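Local coordinates for FBP protein (Leishmania major, PDB 5OEY), which probably catalyses the magnesium-dependent hydrolysis of fructose 1,6-bisphosphate to fructose 6-phosphate and phosphate, working as a homotetramer, at residues A80-L85 with I115-L120. Numbering follows the deposited sequence.
With MN (manganese (II) ion), chain N; MN (manganese (II) ion), chain O.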
loop_
_atom_site.group_PDB
_atom_site.type_symbol
_atom_site.label_atom_id
_atom_site.label_comp_id
_atom_site.label_asym_id
_atom_site.label_seq_id
_atom_site.Cartn_x
_atom_site.Cartn_y
_atom_site.Cartn_z
ATOM N N ALA C 80 -19.089 3.935 -6.560
ATOM C CA ALA C 80 -18.126 4.775 -5.862
ATOM C C ALA C 80 -18.377 6.237 -6.157
ATOM O O ALA C 80 -18.630 7.014 -5.240
ATOM C CB ALA C 80 -16.699 4.384 -6.224
ATOM N N PHE C 81 -18.299 6.612 -7.422
ATOM C CA PHE C 81 -18.524 7.998 -7.812
ATOM C C PHE C 81 -19.799 8.581 -7.205
ATOM O O PHE C 81 -19.777 9.689 -6.641
ATOM C CB PHE C 81 -18.542 8.143 -9.335
ATOM C CG PHE C 81 -17.215 8.537 -9.916
ATOM C CD1 PHE C 81 -16.804 9.846 -9.866
ATOM C CD2 PHE C 81 -16.385 7.595 -10.504
ATOM C CE1 PHE C 81 -15.578 10.218 -10.382
ATOM C CE2 PHE C 81 -15.168 7.962 -11.030
ATOM C CZ PHE C 81 -14.758 9.277 -10.973
ATOM N N LYS C 82 -20.896 7.836 -7.302
ATOM C CA LYS C 82 -22.171 8.309 -6.754
ATOM C C LYS C 82 -22.105 8.536 -5.241
ATOM O O LYS C 82 -22.511 9.598 -4.749
ATOM C CB LYS C 82 -23.307 7.342 -7.075
ATOM C CG LYS C 82 -23.703 7.362 -8.542
ATOM C CD LYS C 82 -24.965 6.579 -8.883
ATOM C CE LYS C 82 -25.234 5.345 -8.045
ATOM N NZ LYS C 82 -26.532 4.769 -8.471
ATOM N N ALA C 83 -21.595 7.540 -4.523
ATOM C CA ALA C 83 -21.543 7.598 -3.074
ATOM C C ALA C 83 -20.831 8.863 -2.600
ATOM O O ALA C 83 -21.394 9.675 -1.838
ATOM C CB ALA C 83 -20.865 6.373 -2.529
ATOM N N TYR C 84 -19.625 9.071 -3.110
ATOM C CA TYR C 84 -18.810 10.172 -2.642
ATOM C C TYR C 84 -19.323 11.516 -3.136
ATOM O O TYR C 84 -19.386 12.466 -2.342
ATOM C CB TYR C 84 -17.326 9.930 -2.956
ATOM C CG TYR C 84 -16.847 8.707 -2.213
ATOM C CD1 TYR C 84 -16.738 8.715 -0.829
ATOM C CD2 TYR C 84 -16.565 7.531 -2.887
ATOM C CE1 TYR C 84 -16.332 7.595 -0.145
ATOM C CE2 TYR C 84 -16.164 6.408 -2.207
ATOM C CZ TYR C 84 -16.060 6.444 -0.838
ATOM O OH TYR C 84 -15.648 5.308 -0.182
ATOM N N LEU C 85 -19.712 11.608 -4.413
ATOM C CA LEU C 85 -20.252 12.882 -4.971
ATOM C C LEU C 85 -21.541 13.370 -4.297
ATOM O O LEU C 85 -21.693 14.574 -4.041
ATOM C CB LEU C 85 -20.503 12.757 -6.453
ATOM C CG LEU C 85 -19.255 12.746 -7.333
ATOM C CD1 LEU C 85 -19.656 12.337 -8.743
ATOM C CD2 LEU C 85 -18.576 14.101 -7.361
ATOM N N ILE C 115 -22.812 17.242 -12.469
ATOM C CA ILE C 115 -21.638 16.519 -12.888
ATOM C C ILE C 115 -22.060 15.312 -13.727
ATOM O O ILE C 115 -22.986 14.589 -13.378
ATOM C CB ILE C 115 -20.684 16.202 -11.695
ATOM C CG1 ILE C 115 -19.392 15.568 -12.198
ATOM C CG2 ILE C 115 -21.360 15.301 -10.679
ATOM C CD1 ILE C 115 -18.352 15.397 -11.132
ATOM N N PHE C 116 -21.385 15.139 -14.861
ATOM C CA PHE C 116 -21.650 14.038 -15.778
ATOM C C PHE C 116 -20.377 13.263 -15.888
ATOM O O PHE C 116 -19.334 13.861 -16.104
ATOM C CB PHE C 116 -22.118 14.578 -17.126
ATOM C CG PHE C 116 -23.403 15.321 -17.023
ATOM C CD1 PHE C 116 -23.414 16.681 -16.699
ATOM C CD2 PHE C 116 -24.610 14.647 -17.113
ATOM C CE1 PHE C 116 -24.594 17.365 -16.505
ATOM C CE2 PHE C 116 -25.807 15.332 -16.937
ATOM C CZ PHE C 116 -25.796 16.694 -16.629
ATOM N N PHE C 117 -20.434 11.959 -15.671
ATOM C CA PHE C 117 -19.211 11.194 -15.626
ATOM C C PHE C 117 -19.297 9.814 -16.257
ATOM O O PHE C 117 -20.345 9.172 -16.263
ATOM C CB PHE C 117 -18.704 11.084 -14.170
ATOM C CG PHE C 117 -19.660 10.408 -13.230
ATOM C CD1 PHE C 117 -20.609 11.142 -12.550
ATOM C CD2 PHE C 117 -19.599 9.031 -13.031
ATOM C CE1 PHE C 117 -21.494 10.505 -11.695
ATOM C CE2 PHE C 117 -20.480 8.395 -12.182
ATOM C CZ PHE C 117 -21.428 9.132 -11.509
ATOM N N ASP C 118 -18.160 9.377 -16.784
ATOM C CA ASP C 118 -17.952 7.996 -17.204
ATOM C C ASP C 118 -17.085 7.389 -16.115
ATOM O O ASP C 118 -15.894 7.650 -16.064
ATOM C CB ASP C 118 -17.222 7.941 -18.555
ATOM C CG ASP C 118 -16.988 6.531 -19.047
ATOM O OD1 ASP C 118 -17.452 5.554 -18.433
ATOM O OD2 ASP C 118 -16.387 6.386 -20.089
ATOM N N PRO C 119 -17.675 6.596 -15.235
ATOM C CA PRO C 119 -16.921 6.162 -14.069
ATOM C C PRO C 119 -15.806 5.170 -14.383
ATOM O O PRO C 119 -14.828 5.109 -13.632
ATOM C CB PRO C 119 -17.994 5.509 -13.199
ATOM C CG PRO C 119 -18.954 4.955 -14.188
ATOM C CD PRO C 119 -19.023 6.010 -15.250
ATOM N N LEU C 120 -15.945 4.435 -15.479
ATOM C CA LEU C 120 -14.853 3.603 -15.981
ATOM C C LEU C 120 -14.847 3.476 -17.495
ATOM O O LEU C 120 -15.704 2.830 -18.077
ATOM C CB LEU C 120 -14.891 2.219 -15.359
ATOM C CG LEU C 120 -13.699 1.312 -15.636
ATOM C CD1 LEU C 120 -12.410 1.904 -15.097
ATOM C CD2 LEU C 120 -13.931 0.007 -14.935
HETATM MN MN MN N . -17.418 3.694 -19.323
HETATM MN MN MN O . -15.945 5.517 -21.990
HETATM O O HOH W 1 -18.265 2.840 -17.936
#
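Phe81 from the helix and Phe117 from the strand lie side by side, pointing in opposite senses, with ring planes inclined by 23° and centroids 5.0 Å apart, too far displaced for more than a sliver of overlap. CD1 of Phe81 lies over one face of the Phe117 ring near its rim, and the closest touch is made by the root of the helix side chain, Phe81 CB to Phe117 CE2 at 3.5 Å. With chi1 at 60°, the Phe117 ring lies between Phe81 and Leu85. Its edge also meets Lys82 CG, from where the lysine chain leads away to a salt bridge with Glu99. Further along, Leu85 and Ile115 meet tip to tip, Leu85 CD1 standing 3.9 Å from Ile115 CG2; the same methyl also touches Phe117 CE1, at 3.9 Å. Toward the metal end of the strand, Pro119 CB meets Phe81 CD2 at 3.8 Å. No hydrogen bond crosses this apolar interface. Asp118 turns from the helix and bridges two manganese ions, OD1 and OD2 each binding one at 2.1 Å; Leu120 O and Glu97 share the OD1 ion, Asp121 and Glu284 the other. Residues 80-85 of helix 72-87 run roughly antiparallel (154°) to residues 115-118 of strand 113-121, backing the metal site, with helix 27-48 touching Phe81, Leu85 and Ile115 and strand 91-96 pairing alongside 113-121.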